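Local coordinates for L-amino acid deaminase (Proteus vulgaris, PDB 5I39), which probably catalyses the oxidative deamination of L-amino acids as a membrane-bound, FAD-dependent oxidoreductase, at residues Q75-F79 against D185-F191; F79-S85 against E178-F184. All blocks are in the same frame, centred on the assembly; numbering follows the deposited sequence.

How the contacts relate
The two contacts follow the FAD from its phosphates to its isoalloxazine ring, with centres about 13 Å apart. Contact 1 (75-79 with 185-191) joins the loop that binds the adenosine-side phosphate to the start of helix 189-199; contact 2 (79-85 with 178-184) pairs strands 82-83 and 182-183 beside the pyrimidine end of the flavin. Contact 2 is nested within the chain loop that contact 1 closes, and Phe79 belongs to both. On the other side, strand 182-183 is followed, after a short loop, by helix 189-199, and Ala189 CB of contact 1 packs on Phe184 CB of contact 2 at 4.1 Å. Across the two contacts, Gln75, Ser76, Arg78, Phe79, Tyr80, Gly81 and Gln82 belong to the FAD pocket.

Contact 1: Q75-F79 against D185-F191; sequences QSSRF and DPEVATF. With FAD (flavin-adenine dinucleotide), chain B.
Phe79 and Pro186 form the apolar centre of this contact, in which a phosphate-binding loop of the Rossmann-type FAD fold rests on the start of helix 189-199. From Phe79 CB, which lies 3.5 Å from C5X of the flavin, the side chain leaves the cofactor. With chi1 at 56°, CG sits between the backbone N and carbonyl carbon, and the ring is directed to the proline. Pro186 CB stands over the middle of one face in a CH-pi contact, 3.6 Å from the ring centroid. CD1 and CD2 flank that CB, CE1 approaches Pro186 N, and CZ at the tip reaches Pro186 CA at 3.3 Å. Ala189 CB and Thr190 OG1 lie at the ring edge, while Met377 of helix 376-392 also packs on the ring.

Nearer the phosphate, Ser76 faces two ways. Its OG donates to FAD O2A (2.6 Å) and accepts from the ribityl O4', and its backbone N also donates to O2A; Gln75 N donates to O1A. The Ser76 carbonyl turns to the helix start, where a water donates to both Ser76 O and Pro186 O and accepts from Thr190 N. Thr190 OG1 donates to Ser76 O at 2.8 Å, in the carbonyl plane on a lone pair.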
ATOM      1  N   GLN A  75       1.904  -3.191   8.305  1.00  8.88           N
ATOM      2  CA  GLN A  75       2.334  -3.138   6.894  1.00  9.02           C
ATOM      3  C   GLN A  75       2.490  -1.716   6.369  1.00  8.84           C
ATOM      4  O   GLN A  75       3.401  -1.426   5.582  1.00  8.92           O
ATOM      5  CB  GLN A  75       1.338  -3.861   5.997  1.00  9.29           C
ATOM      6  CG  GLN A  75       1.234  -5.345   6.241  1.00  9.56           C
ATOM      7  CD  GLN A  75       0.248  -5.975   5.290  1.00  9.88           C
ATOM      8  OE1 GLN A  75       0.525  -6.083   4.103  1.00  9.80           O
ATOM      9  NE2 GLN A  75      -0.914  -6.383   5.797  1.00 10.93           N
ATOM     10  N   SER A  76       1.607  -0.831   6.825  1.00  8.50           N
ATOM     11  CA  SER A  76       1.526   0.519   6.293  1.00  8.24           C
ATOM     12  C   SER A  76       2.643   1.470   6.739  1.00  8.04           C
ATOM     13  O   SER A  76       2.600   2.649   6.396  1.00  8.20           O
ATOM     14  CB  SER A  76       0.151   1.105   6.606  1.00  8.37           C
ATOM     15  OG  SER A  76      -0.874   0.324   6.009  1.00  8.09           O
ATOM     16  N   SER A  77       3.627   0.978   7.494  1.00  8.34           N
ATOM     17  CA  SER A  77       4.877   1.715   7.697  1.00  8.76           C
ATOM     18  C   SER A  77       6.117   0.872   7.400  1.00  8.75           C
ATOM     19  O   SER A  77       7.206   1.229   7.842  1.00  9.31           O
ATOM     20  CB  SER A  77       4.949   2.260   9.127  1.00  9.55           C
ATOM     21  OG  SER A  77       4.946   1.206  10.072  1.00 10.29           O
ATOM     22  N   ARG A  78       5.958  -0.208   6.625  1.00  8.70           N
ATOM     23  CA  ARG A  78       7.044  -1.173   6.394  0.70  9.35           C
ATOM     24  C   ARG A  78       7.270  -1.504   4.917  1.00  9.37           C
ATOM     25  O   ARG A  78       8.057  -2.394   4.582  1.00 10.67           O
ATOM     26  CB  ARG A  78       6.770  -2.451   7.198  0.70 10.83           C
ATOM     27  CG  ARG A  78       6.690  -2.210   8.698  0.70 11.92           C
ATOM     28  CD  ARG A  78       6.339  -3.459   9.497  0.70 13.70           C
ATOM     29  NE  ARG A  78       7.513  -4.282   9.782  0.70 15.34           N
ATOM     30  CZ  ARG A  78       8.468  -3.986  10.668  0.70 15.91           C
ATOM     31  NH1 ARG A  78       8.425  -2.864  11.388  0.70 17.55           N
ATOM     32  NH2 ARG A  78       9.490  -4.820  10.831  0.70 16.73           N
ATOM     33  N   PHE A  79       6.624  -0.753   4.038  1.00  8.73           N
ATOM     34  CA  PHE A  79       6.575  -1.081   2.621  1.00  8.69           C
ATOM     35  C   PHE A  79       7.801  -0.588   1.843  1.00  8.64           C
ATOM     36  O   PHE A  79       8.569   0.232   2.324  1.00  9.39           O
ATOM     37  CB  PHE A  79       5.266  -0.553   2.024  1.00  8.52           C
ATOM     38  CG  PHE A  79       5.050   0.916   2.239  1.00  8.28           C
ATOM     39  CD1 PHE A  79       5.699   1.837   1.440  1.00  8.39           C
ATOM     40  CD2 PHE A  79       4.195   1.382   3.234  1.00  8.29           C
ATOM     41  CE1 PHE A  79       5.514   3.192   1.617  1.00  8.51           C
ATOM     42  CE2 PHE A  79       4.001   2.744   3.415  1.00  8.47           C
ATOM     43  CZ  PHE A  79       4.654   3.647   2.599  1.00  8.46           C
ATOM     44  N   ASP A 185       7.164   7.191   0.977  1.00  7.70           N
ATOM     45  CA  ASP A 185       8.149   6.729   1.956  1.00  7.85           C
ATOM     46  C   ASP A 185       7.429   6.223   3.206  1.00  8.09           C
ATOM     47  O   ASP A 185       6.603   6.942   3.776  1.00  8.44           O
ATOM     48  CB  ASP A 185       9.112   7.858   2.337  1.00  8.20           C
ATOM     49  CG  ASP A 185       9.803   8.495   1.134  1.00  8.61           C
ATOM     50  OD1 ASP A 185       9.807   7.911   0.026  1.00  8.87           O
ATOM     51  OD2 ASP A 185      10.350   9.606   1.303  1.00  9.87           O
ATOM     52  N   PRO A 186       7.760   5.002   3.667  1.00  8.17           N
ATOM     53  CA  PRO A 186       7.005   4.412   4.777  1.00  8.50           C
ATOM     54  C   PRO A 186       7.211   5.064   6.144  1.00  8.69           C
ATOM     55  O   PRO A 186       6.417   4.832   7.048  1.00  9.33           O
ATOM     56  CB  PRO A 186       7.471   2.959   4.769  1.00  8.64           C
ATOM     57  CG  PRO A 186       8.845   3.018   4.210  1.00  8.52           C
ATOM     58  CD  PRO A 186       8.776   4.069   3.148  1.00  8.37           C
ATOM     59  N   GLU A 187       8.231   5.905   6.280  1.00  9.05           N
ATOM     60  CA  GLU A 187       8.430   6.653   7.513  1.00  9.69           C
ATOM     61  C   GLU A 187       7.461   7.830   7.643  1.00  9.54           C
ATOM     62  O   GLU A 187       7.376   8.422   8.719  1.00 10.58           O
ATOM     63  CB  GLU A 187       9.867   7.162   7.608  1.00 10.77           C
ATOM     64  CG  GLU A 187      10.920   6.059   7.625  1.00 11.85           C
ATOM     65  CD  GLU A 187      11.193   5.428   6.270  1.00 12.00           C
ATOM     66  OE1 GLU A 187      11.054   6.117   5.234  1.00 12.50           O
ATOM     67  OE2 GLU A 187      11.533   4.227   6.243  1.00 12.70           O
ATOM     68  N   VAL A 188       6.752   8.170   6.561  1.00  9.08           N
ATOM     69  CA  VAL A 188       5.915   9.373   6.519  1.00  9.05           C
ATOM     70  C   VAL A 188       4.476   9.157   6.038  1.00  8.56           C
ATOM     71  O   VAL A 188       3.550   9.632   6.688  1.00  8.89           O
ATOM     72  CB  VAL A 188       6.565  10.468   5.635  1.00  9.39           C
ATOM     73  CG1 VAL A 188       5.717  11.735   5.622  1.00  9.70           C
ATOM     74  CG2 VAL A 188       7.969  10.793   6.118  1.00  9.75           C
ATOM     75  N   ALA A 189       4.285   8.488   4.902  1.00  8.34           N
ATOM     76  CA  ALA A 189       3.020   8.593   4.157  1.00  8.17           C
ATOM     77  C   ALA A 189       1.766   8.288   4.978  1.00  7.96           C
ATOM     78  O   ALA A 189       0.846   9.101   5.029  1.00  7.97           O
ATOM     79  CB  ALA A 189       3.062   7.723   2.914  1.00  8.25           C
ATOM     80  N   THR A 190       1.723   7.126   5.615  1.00  7.80           N
ATOM     81  CA  THR A 190       0.508   6.733   6.335  1.00  7.99           C
ATOM     82  C   THR A 190       0.307   7.586   7.586  1.00  8.07           C
ATOM     83  O   THR A 190      -0.825   7.829   7.997  1.00  8.32           O
ATOM     84  CB  THR A 190       0.512   5.238   6.668  1.00  7.92           C
ATOM     85  OG1 THR A 190       0.737   4.515   5.457  1.00  8.04           O
ATOM     86  CG2 THR A 190      -0.822   4.797   7.268  1.00  8.33           C
ATOM     87  N   PHE A 191       1.403   8.059   8.169  1.00  8.27           N
ATOM     88  CA  PHE A 191       1.332   8.926   9.349  1.00  8.56           C
ATOM     89  C   PHE A 191       0.703  10.269   8.998  1.00  8.42           C
ATOM     90  O   PHE A 191      -0.143  10.769   9.738  1.00  8.76           O
ATOM     91  CB  PHE A 191       2.716   9.084   9.979  1.00  8.89           C
ATOM     92  CG  PHE A 191       3.326   7.769  10.379  1.00  9.25           C
ATOM     93  CD1 PHE A 191       2.922   7.123  11.545  1.00  9.60           C
ATOM     94  CD2 PHE A 191       4.258   7.142   9.559  1.00  9.56           C
ATOM     95  CE1 PHE A 191       3.459   5.893  11.896  1.00 10.12           C
ATOM     96  CE2 PHE A 191       4.793   5.913   9.902  1.00  9.96           C
ATOM     97  CZ  PHE A 191       4.398   5.290  11.074  1.00 10.48           C
TER
HETATM   98  PA  FAD B 501      -1.895  -2.782   8.039  1.00  8.44           P
HETATM   99  O1A FAD B 501      -1.086  -3.985   8.541  1.00  9.40           O
HETATM  100  O2A FAD B 501      -1.060  -1.552   7.738  1.00  8.55           O
HETATM  101  O5B FAD B 501      -2.979  -2.315   9.104  1.00  8.65           O
HETATM  102  C5B FAD B 501      -3.926  -3.201   9.685  1.00  9.00           C
HETATM  103  C4B FAD B 501      -4.098  -2.731  11.117  1.00  9.26           C
HETATM  104  O4B FAD B 501      -5.172  -3.479  11.723  1.00  9.35           O
HETATM  105  C3B FAD B 501      -2.846  -2.986  11.958  1.00  9.27           C
HETATM  106  O3B FAD B 501      -2.332  -1.747  12.445  1.00  9.19           O
HETATM  107  C2B FAD B 501      -3.361  -3.932  13.054  1.00  9.48           C
HETATM  108  O2B FAD B 501      -2.710  -3.745  14.325  1.00  9.44           O
HETATM  109  C1B FAD B 501      -4.847  -3.624  13.089  1.00  9.50           C
HETATM  110  N9A FAD B 501      -5.706  -4.692  13.610  1.00  9.61           N
HETATM  111  C8A FAD B 501      -5.720  -5.954  13.231  1.00  9.95           C
HETATM  112  N7A FAD B 501      -6.675  -6.662  13.869  1.00 10.19           N
HETATM  113  C5A FAD B 501      -7.262  -5.788  14.676  1.00  9.81           C
HETATM  114  C6A FAD B 501      -8.348  -5.841  15.651  1.00  9.91           C
HETATM  115  N6A FAD B 501      -8.994  -7.001  15.889  1.00 10.37           N
HETATM  116  N1A FAD B 501      -8.692  -4.712  16.300  1.00  9.86           N
HETATM  117  C2A FAD B 501      -8.075  -3.548  16.057  1.00  9.92           C
HETATM  118  N3A FAD B 501      -7.057  -3.420  15.198  1.00  9.89           N
HETATM  119  C4A FAD B 501      -6.645  -4.490  14.506  1.00  9.75           C
HETATM  120  N1  FAD B 501       2.229  -1.728  -1.353  1.00  9.02           N
HETATM  121  C2  FAD B 501       2.456  -0.861  -2.345  1.00  8.86           C
HETATM  122  O2  FAD B 501       1.474  -0.304  -2.868  1.00  8.78           O
HETATM  123  N3  FAD B 501       3.717  -0.603  -2.771  1.00  8.78           N
HETATM  124  C4  FAD B 501       4.813  -1.188  -2.277  1.00  8.97           C
HETATM  125  O4  FAD B 501       5.928  -0.895  -2.689  1.00  8.91           O
HETATM  126  C4X FAD B 501       4.652  -2.172  -1.199  1.00  9.35           C
HETATM  127  N5  FAD B 501       5.687  -2.869  -0.658  1.00  9.57           N
HETATM  128  C5X FAD B 501       5.493  -3.612   0.436  1.00  9.73           C
HETATM  129  C6  FAD B 501       6.567  -4.161   1.140  1.00  9.99           C
HETATM  130  C7  FAD B 501       6.388  -4.885   2.315  1.00  9.97           C
HETATM  131  C7M FAD B 501       7.574  -5.422   3.082  1.00 10.31           C
HETATM  132  C8  FAD B 501       5.028  -5.102   2.830  1.00 10.07           C
HETATM  133  C8M FAD B 501       4.777  -5.850   4.118  1.00 10.78           C
HETATM  134  C9  FAD B 501       3.951  -4.574   2.116  1.00  9.78           C
HETATM  135  C9A FAD B 501       4.129  -3.847   0.944  1.00  9.36           C
HETATM  136  N10 FAD B 501       3.046  -3.320   0.230  1.00  9.06           N
HETATM  137  C10 FAD B 501       3.255  -2.379  -0.776  1.00  9.12           C
HETATM  138  C1' FAD B 501       1.679  -3.587   0.632  1.00  8.82           C
HETATM  139  C2' FAD B 501       1.104  -2.569   1.553  1.00  8.75           C
HETATM  140  O2' FAD B 501       2.093  -2.199   2.507  1.00  8.78           O
HETATM  141  C3' FAD B 501      -0.114  -3.204   2.217  1.00  8.58           C
HETATM  142  O3' FAD B 501      -1.003  -3.796   1.233  1.00  8.36           O
HETATM  143  C4' FAD B 501      -0.928  -2.223   3.028  1.00  8.46           C
HETATM  144  O4' FAD B 501      -0.072  -1.495   3.929  1.00  8.40           O
HETATM  145  C5' FAD B 501      -1.988  -2.970   3.816  1.00  8.42           C
HETATM  146  O5' FAD B 501      -2.676  -1.991   4.597  1.00  8.18           O
HETATM  147  P   FAD B 501      -3.713  -2.496   5.735  1.00  8.24           P
HETATM  148  O1P FAD B 501      -4.321  -1.265   6.335  1.00  8.32           O
HETATM  149  O2P FAD B 501      -4.597  -3.583   5.164  1.00  8.60           O
HETATM  150  O3P FAD B 501      -2.754  -3.292   6.777  1.00  8.52           O
HETATM  151  O   HOH W   1       3.772   5.213   6.162  1.00  9.62           O

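Contact 2: F79-S85 against E178-F184; sequences FYGQAIS and EEDSGSF. With FAD (flavin-adenine dinucleotide), chain B.
Gly81 and Phe184 approach so closely that two acceptors, Gly81 O and Phe184 O, lie side by side 3.3 Å apart; the glycine has a positive phi (112°), a backbone shape that suits this residue. Phe184 N donates to Gly81 O at 3.0 Å. The phenylalanine ring folds back along the opposite segment: CD1 and CE1 lie against the Gly81 backbone, and CZ meets Ala83 CB at 3.7 Å. Its chi1 of 30°, well off a staggered value, accompanies this close fit. The Phe79 side chain crosses it at about a right angle, the ring planes 71° apart, and places CE1 3.4 Å from Phe184 O. Met377 and Thr378 of helix 376-392 also touch the Phe184 ring, and Trp103 meets it edge-to-face.

Beyond the glycine, Ala83 and Gly182 form an antiparallel hydrogen-bonded pair, in which Ala83 N donates to Gly182 O and Gly182 N to Ala83 O, both at 2.9 Å. Farther along, the extended Glu178 side chain, CG anti to the backbone N, brings OE2 to Ser85 N at 2.9 Å through its syn lone pair. Lys100 forms a salt bridge to the same oxygen.

The other edge of this short pairing serves the cofactor. Flavin O4 accepts from the backbone N of Gly81 and also from that of Gln82, at 3.0 Å in either case, while flavin N3 donates to Gln82 O at 2.8 Å. Such backbone recognition of the pyrimidine edge is characteristic of a flavin-binding site, here in a DAO-family oxidoreductase.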
ATOM      1  N   PHE A  79       6.624  -0.753   4.038  1.00  8.73           N
ATOM      2  CA  PHE A  79       6.575  -1.081   2.621  1.00  8.69           C
ATOM      3  C   PHE A  79       7.801  -0.588   1.843  1.00  8.64           C
ATOM      4  O   PHE A  79       8.569   0.232   2.324  1.00  9.39           O
ATOM      5  CB  PHE A  79       5.266  -0.553   2.024  1.00  8.52           C
ATOM      6  CG  PHE A  79       5.050   0.916   2.239  1.00  8.28           C
ATOM      7  CD1 PHE A  79       5.699   1.837   1.440  1.00  8.39           C
ATOM      8  CD2 PHE A  79       4.195   1.382   3.234  1.00  8.29           C
ATOM      9  CE1 PHE A  79       5.514   3.192   1.617  1.00  8.51           C
ATOM     10  CE2 PHE A  79       4.001   2.744   3.415  1.00  8.47           C
ATOM     11  CZ  PHE A  79       4.654   3.647   2.599  1.00  8.46           C
ATOM     12  N   TYR A  80       7.955  -1.090   0.624  1.00  8.33           N
ATOM     13  CA  TYR A  80       9.073  -0.725  -0.251  1.00  8.27           C
ATOM     14  C   TYR A  80       8.908   0.690  -0.786  1.00  7.93           C
ATOM     15  O   TYR A  80       9.866   1.460  -0.801  1.00  8.78           O
ATOM     16  CB  TYR A  80       9.203  -1.708  -1.410  1.00  8.56           C
ATOM     17  CG  TYR A  80      10.251  -1.355  -2.448  1.00  8.69           C
ATOM     18  CD1 TYR A  80      11.536  -0.948  -2.085  1.00  8.75           C
ATOM     19  CD2 TYR A  80       9.958  -1.443  -3.808  1.00  9.15           C
ATOM     20  CE1 TYR A  80      12.491  -0.638  -3.046  1.00  8.97           C
ATOM     21  CE2 TYR A  80      10.909  -1.146  -4.774  1.00  9.23           C
ATOM     22  CZ  TYR A  80      12.177  -0.744  -4.385  1.00  8.90           C
ATOM     23  OH  TYR A  80      13.136  -0.451  -5.319  1.00  9.32           O
ATOM     24  N   GLY A  81       7.700   1.002  -1.253  1.00  7.62           N
ATOM     25  CA  GLY A  81       7.304   2.378  -1.555  1.00  7.68           C
ATOM     26  C   GLY A  81       7.065   2.769  -2.990  1.00  7.62           C
ATOM     27  O   GLY A  81       7.186   3.946  -3.317  1.00  7.63           O
ATOM     28  N   GLN A  82       6.692   1.815  -3.838  1.00  7.65           N
ATOM     29  CA  GLN A  82       6.379   2.129  -5.231  1.00  7.75           C
ATOM     30  C   GLN A  82       4.886   1.987  -5.507  1.00  7.75           C
ATOM     31  O   GLN A  82       4.226   1.069  -5.009  1.00  8.37           O
ATOM     32  CB  GLN A  82       7.208   1.279  -6.197  1.00  7.80           C
ATOM     33  CG  GLN A  82       6.937  -0.216  -6.179  1.00  8.34           C
ATOM     34  CD  GLN A  82       7.912  -0.987  -7.052  1.00  8.48           C
ATOM     35  OE1 GLN A  82       8.530  -0.426  -7.964  1.00  9.02           O
ATOM     36  NE2 GLN A  82       8.052  -2.279  -6.788  1.00  8.78           N
ATOM     37  N   ALA A  83       4.370   2.923  -6.298  1.00  7.52           N
ATOM     38  CA  ALA A  83       2.981   2.921  -6.745  1.00  7.56           C
ATOM     39  C   ALA A  83       2.999   2.692  -8.245  1.00  7.54           C
ATOM     40  O   ALA A  83       3.323   3.596  -9.021  1.00  7.92           O
ATOM     41  CB  ALA A  83       2.286   4.225  -6.388  1.00  7.91           C
ATOM     42  N   ILE A  84       2.689   1.460  -8.646  1.00  7.61           N
ATOM     43  CA  ILE A  84       2.869   1.033 -10.032  1.00  7.89           C
ATOM     44  C   ILE A  84       1.645   0.302 -10.551  1.00  7.84           C
ATOM     45  O   ILE A  84       0.928  -0.353  -9.790  1.00  8.37           O
ATOM     46  CB  ILE A  84       4.146   0.159 -10.221  1.00  8.81           C
ATOM     47  CG1 ILE A  84       3.999  -1.248  -9.613  1.00  9.77           C
ATOM     48  CG2 ILE A  84       5.360   0.881  -9.652  1.00  9.45           C
ATOM     49  CD1 ILE A  84       5.157  -2.179  -9.919  1.00 10.48           C
ATOM     50  N   SER A  85       1.426   0.421 -11.858  1.00  7.90           N
ATOM     51  CA  SER A  85       0.476  -0.431 -12.575  1.00  8.10           C
ATOM     52  C   SER A  85       1.161  -1.491 -13.438  1.00  8.30           C
ATOM     53  O   SER A  85       0.469  -2.314 -14.035  1.00  8.67           O
ATOM     54  CB  SER A  85      -0.437   0.417 -13.457  1.00  8.24           C
ATOM     55  OG  SER A  85       0.303   1.062 -14.479  1.00  8.52           O
ATOM     56  N   GLU A 178       7.678   2.977 -16.753  1.00  7.64           N
ATOM     57  CA  GLU A 178       6.414   3.504 -16.256  1.00  7.50           C
ATOM     58  C   GLU A 178       6.736   4.920 -15.821  1.00  7.60           C
ATOM     59  O   GLU A 178       7.174   5.155 -14.688  1.00  7.75           O
ATOM     60  CB  GLU A 178       5.875   2.648 -15.112  1.00  7.53           C
ATOM     61  CG  GLU A 178       4.552   3.144 -14.550  1.00  7.67           C
ATOM     62  CD  GLU A 178       3.863   2.162 -13.627  1.00  7.86           C
ATOM     63  OE1 GLU A 178       4.105   0.943 -13.723  1.00  8.36           O
ATOM     64  OE2 GLU A 178       3.026   2.623 -12.813  1.00  8.12           O
ATOM     65  N   GLU A 179       6.570   5.861 -16.747  1.00  7.94           N
ATOM     66  CA  GLU A 179       7.086   7.218 -16.547  1.00  8.41           C
ATOM     67  C   GLU A 179       6.458   7.915 -15.346  1.00  8.55           C
ATOM     68  O   GLU A 179       7.107   8.719 -14.685  1.00  8.88           O
ATOM     69  CB  GLU A 179       6.917   8.071 -17.810  1.00  9.47           C
ATOM     70  CG  GLU A 179       7.519   9.470 -17.646  1.00 11.49           C
ATOM     71  CD  GLU A 179       7.809  10.198 -18.945  1.00 13.78           C
ATOM     72  OE1 GLU A 179       7.213   9.866 -19.981  1.00 13.83           O
ATOM     73  OE2 GLU A 179       8.632  11.140 -18.925  1.00 16.92           O
ATOM     74  N   ASP A 180       5.197   7.602 -15.078  1.00  8.22           N
ATOM     75  CA  ASP A 180       4.467   8.223 -13.977  1.00  8.34           C
ATOM     76  C   ASP A 180       4.358   7.337 -12.737  1.00  7.96           C
ATOM     77  O   ASP A 180       3.466   7.537 -11.918  1.00  8.18           O
ATOM     78  CB  ASP A 180       3.079   8.658 -14.448  1.00  8.87           C
ATOM     79  CG  ASP A 180       2.165   7.494 -14.730  1.00  9.11           C
ATOM     80  OD1 ASP A 180       2.665   6.381 -15.040  1.00  8.96           O
ATOM     81  OD2 ASP A 180       0.941   7.693 -14.634  1.00 11.49           O
ATOM     82  N   SER A 181       5.257   6.367 -12.573  1.00  7.62           N
ATOM     83  CA  SER A 181       5.239   5.563 -11.353  1.00  7.48           C
ATOM     84  C   SER A 181       5.374   6.478 -10.143  1.00  7.46           C
ATOM     85  O   SER A 181       6.070   7.499 -10.192  1.00  8.09           O
ATOM     86  CB  SER A 181       6.371   4.543 -11.332  1.00  7.67           C
ATOM     87  OG  SER A 181       7.626   5.183 -11.176  1.00  7.92           O
ATOM     88  N   GLY A 182       4.691   6.104  -9.069  1.00  7.36           N
ATOM     89  CA  GLY A 182       4.740   6.848  -7.829  1.00  7.38           C
ATOM     90  C   GLY A 182       5.759   6.314  -6.853  1.00  7.35           C
ATOM     91  O   GLY A 182       6.148   5.146  -6.906  1.00  7.28           O
ATOM     92  N   SER A 183       6.157   7.190  -5.941  1.00  7.50           N
ATOM     93  CA  SER A 183       7.026   6.866  -4.825  1.00  7.40           C
ATOM     94  C   SER A 183       6.412   7.448  -3.564  1.00  7.36           C
ATOM     95  O   SER A 183       5.940   8.578  -3.582  1.00  7.63           O
ATOM     96  CB  SER A 183       8.392   7.499  -5.058  1.00  7.72           C
ATOM     97  OG  SER A 183       9.248   7.362  -3.940  1.00  8.29           O
ATOM     98  N   PHE A 184       6.423   6.680  -2.481  1.00  7.34           N
ATOM     99  CA  PHE A 184       6.027   7.179  -1.155  1.00  7.55           C
ATOM    100  C   PHE A 184       6.892   6.486  -0.116  1.00  7.63           C
ATOM    101  O   PHE A 184       7.309   5.345  -0.306  1.00  8.03           O
ATOM    102  CB  PHE A 184       4.506   7.068  -0.833  1.00  7.85           C
ATOM    103  CG  PHE A 184       3.772   5.915  -1.490  1.00  7.80           C
ATOM    104  CD1 PHE A 184       4.351   4.655  -1.660  1.00  7.81           C
ATOM    105  CD2 PHE A 184       2.448   6.084  -1.898  1.00  7.76           C
ATOM    106  CE1 PHE A 184       3.647   3.621  -2.261  1.00  7.83           C
ATOM    107  CE2 PHE A 184       1.743   5.048  -2.493  1.00  7.75           C
ATOM    108  CZ  PHE A 184       2.346   3.819  -2.681  1.00  7.85           C
TER
HETATM  109  PA  FAD B 501      -1.895  -2.782   8.039  1.00  8.44           P
HETATM  110  O1A FAD B 501      -1.086  -3.985   8.541  1.00  9.40           O
HETATM  111  O2A FAD B 501      -1.060  -1.552   7.738  1.00  8.55           O
HETATM  112  O5B FAD B 501      -2.979  -2.315   9.104  1.00  8.65           O
HETATM  113  C5B FAD B 501      -3.926  -3.201   9.685  1.00  9.00           C
HETATM  114  C4B FAD B 501      -4.098  -2.731  11.117  1.00  9.26           C
HETATM  115  O4B FAD B 501      -5.172  -3.479  11.723  1.00  9.35           O
HETATM  116  C3B FAD B 501      -2.846  -2.986  11.958  1.00  9.27           C
HETATM  117  O3B FAD B 501      -2.332  -1.747  12.445  1.00  9.19           O
HETATM  118  C2B FAD B 501      -3.361  -3.932  13.054  1.00  9.48           C
HETATM  119  O2B FAD B 501      -2.710  -3.745  14.325  1.00  9.44           O
HETATM  120  C1B FAD B 501      -4.847  -3.624  13.089  1.00  9.50           C
HETATM  121  N9A FAD B 501      -5.706  -4.692  13.610  1.00  9.61           N
HETATM  122  C8A FAD B 501      -5.720  -5.954  13.231  1.00  9.95           C
HETATM  123  N7A FAD B 501      -6.675  -6.662  13.869  1.00 10.19           N
HETATM  124  C5A FAD B 501      -7.262  -5.788  14.676  1.00  9.81           C
HETATM  125  C6A FAD B 501      -8.348  -5.841  15.651  1.00  9.91           C
HETATM  126  N6A FAD B 501      -8.994  -7.001  15.889  1.00 10.37           N
HETATM  127  N1A FAD B 501      -8.692  -4.712  16.300  1.00  9.86           N
HETATM  128  C2A FAD B 501      -8.075  -3.548  16.057  1.00  9.92           C
HETATM  129  N3A FAD B 501      -7.057  -3.420  15.198  1.00  9.89           N
HETATM  130  C4A FAD B 501      -6.645  -4.490  14.506  1.00  9.75           C
HETATM  131  N1  FAD B 501       2.229  -1.728  -1.353  1.00  9.02           N
HETATM  132  C2  FAD B 501       2.456  -0.861  -2.345  1.00  8.86           C
HETATM  133  O2  FAD B 501       1.474  -0.304  -2.868  1.00  8.78           O
HETATM  134  N3  FAD B 501       3.717  -0.603  -2.771  1.00  8.78           N
HETATM  135  C4  FAD B 501       4.813  -1.188  -2.277  1.00  8.97           C
HETATM  136  O4  FAD B 501       5.928  -0.895  -2.689  1.00  8.91           O
HETATM  137  C4X FAD B 501       4.652  -2.172  -1.199  1.00  9.35           C
HETATM  138  N5  FAD B 501       5.687  -2.869  -0.658  1.00  9.57           N
HETATM  139  C5X FAD B 501       5.493  -3.612   0.436  1.00  9.73           C
HETATM  140  C6  FAD B 501       6.567  -4.161   1.140  1.00  9.99           C
HETATM  141  C7  FAD B 501       6.388  -4.885   2.315  1.00  9.97           C
HETATM  142  C7M FAD B 501       7.574  -5.422   3.082  1.00 10.31           C
HETATM  143  C8  FAD B 501       5.028  -5.102   2.830  1.00 10.07           C
HETATM  144  C8M FAD B 501       4.777  -5.850   4.118  1.00 10.78           C
HETATM  145  C9  FAD B 501       3.951  -4.574   2.116  1.00  9.78           C
HETATM  146  C9A FAD B 501       4.129  -3.847   0.944  1.00  9.36           C
HETATM  147  N10 FAD B 501       3.046  -3.320   0.230  1.00  9.06           N
HETATM  148  C10 FAD B 501       3.255  -2.379  -0.776  1.00  9.12           C
HETATM  149  C1' FAD B 501       1.679  -3.587   0.632  1.00  8.82           C
HETATM  150  C2' FAD B 501       1.104  -2.569   1.553  1.00  8.75           C
HETATM  151  O2' FAD B 501       2.093  -2.199   2.507  1.00  8.78           O
HETATM  152  C3' FAD B 501      -0.114  -3.204   2.217  1.00  8.58           C
HETATM  153  O3' FAD B 501      -1.003  -3.796   1.233  1.00  8.36           O
HETATM  154  C4' FAD B 501      -0.928  -2.223   3.028  1.00  8.46           C
HETATM  155  O4' FAD B 501      -0.072  -1.495   3.929  1.00  8.40           O
HETATM  156  C5' FAD B 501      -1.988  -2.970   3.816  1.00  8.42           C
HETATM  157  O5' FAD B 501      -2.676  -1.991   4.597  1.00  8.18           O
HETATM  158  P   FAD B 501      -3.713  -2.496   5.735  1.00  8.24           P
HETATM  159  O1P FAD B 501      -4.321  -1.265   6.335  1.00  8.32           O
HETATM  160  O2P FAD B 501      -4.597  -3.583   5.164  1.00  8.60           O
HETATM  161  O3P FAD B 501      -2.754  -3.292   6.777  1.00  8.52           O
HETATM  162  O   HOH W   2       2.553   0.471 -16.018  1.00  8.70           O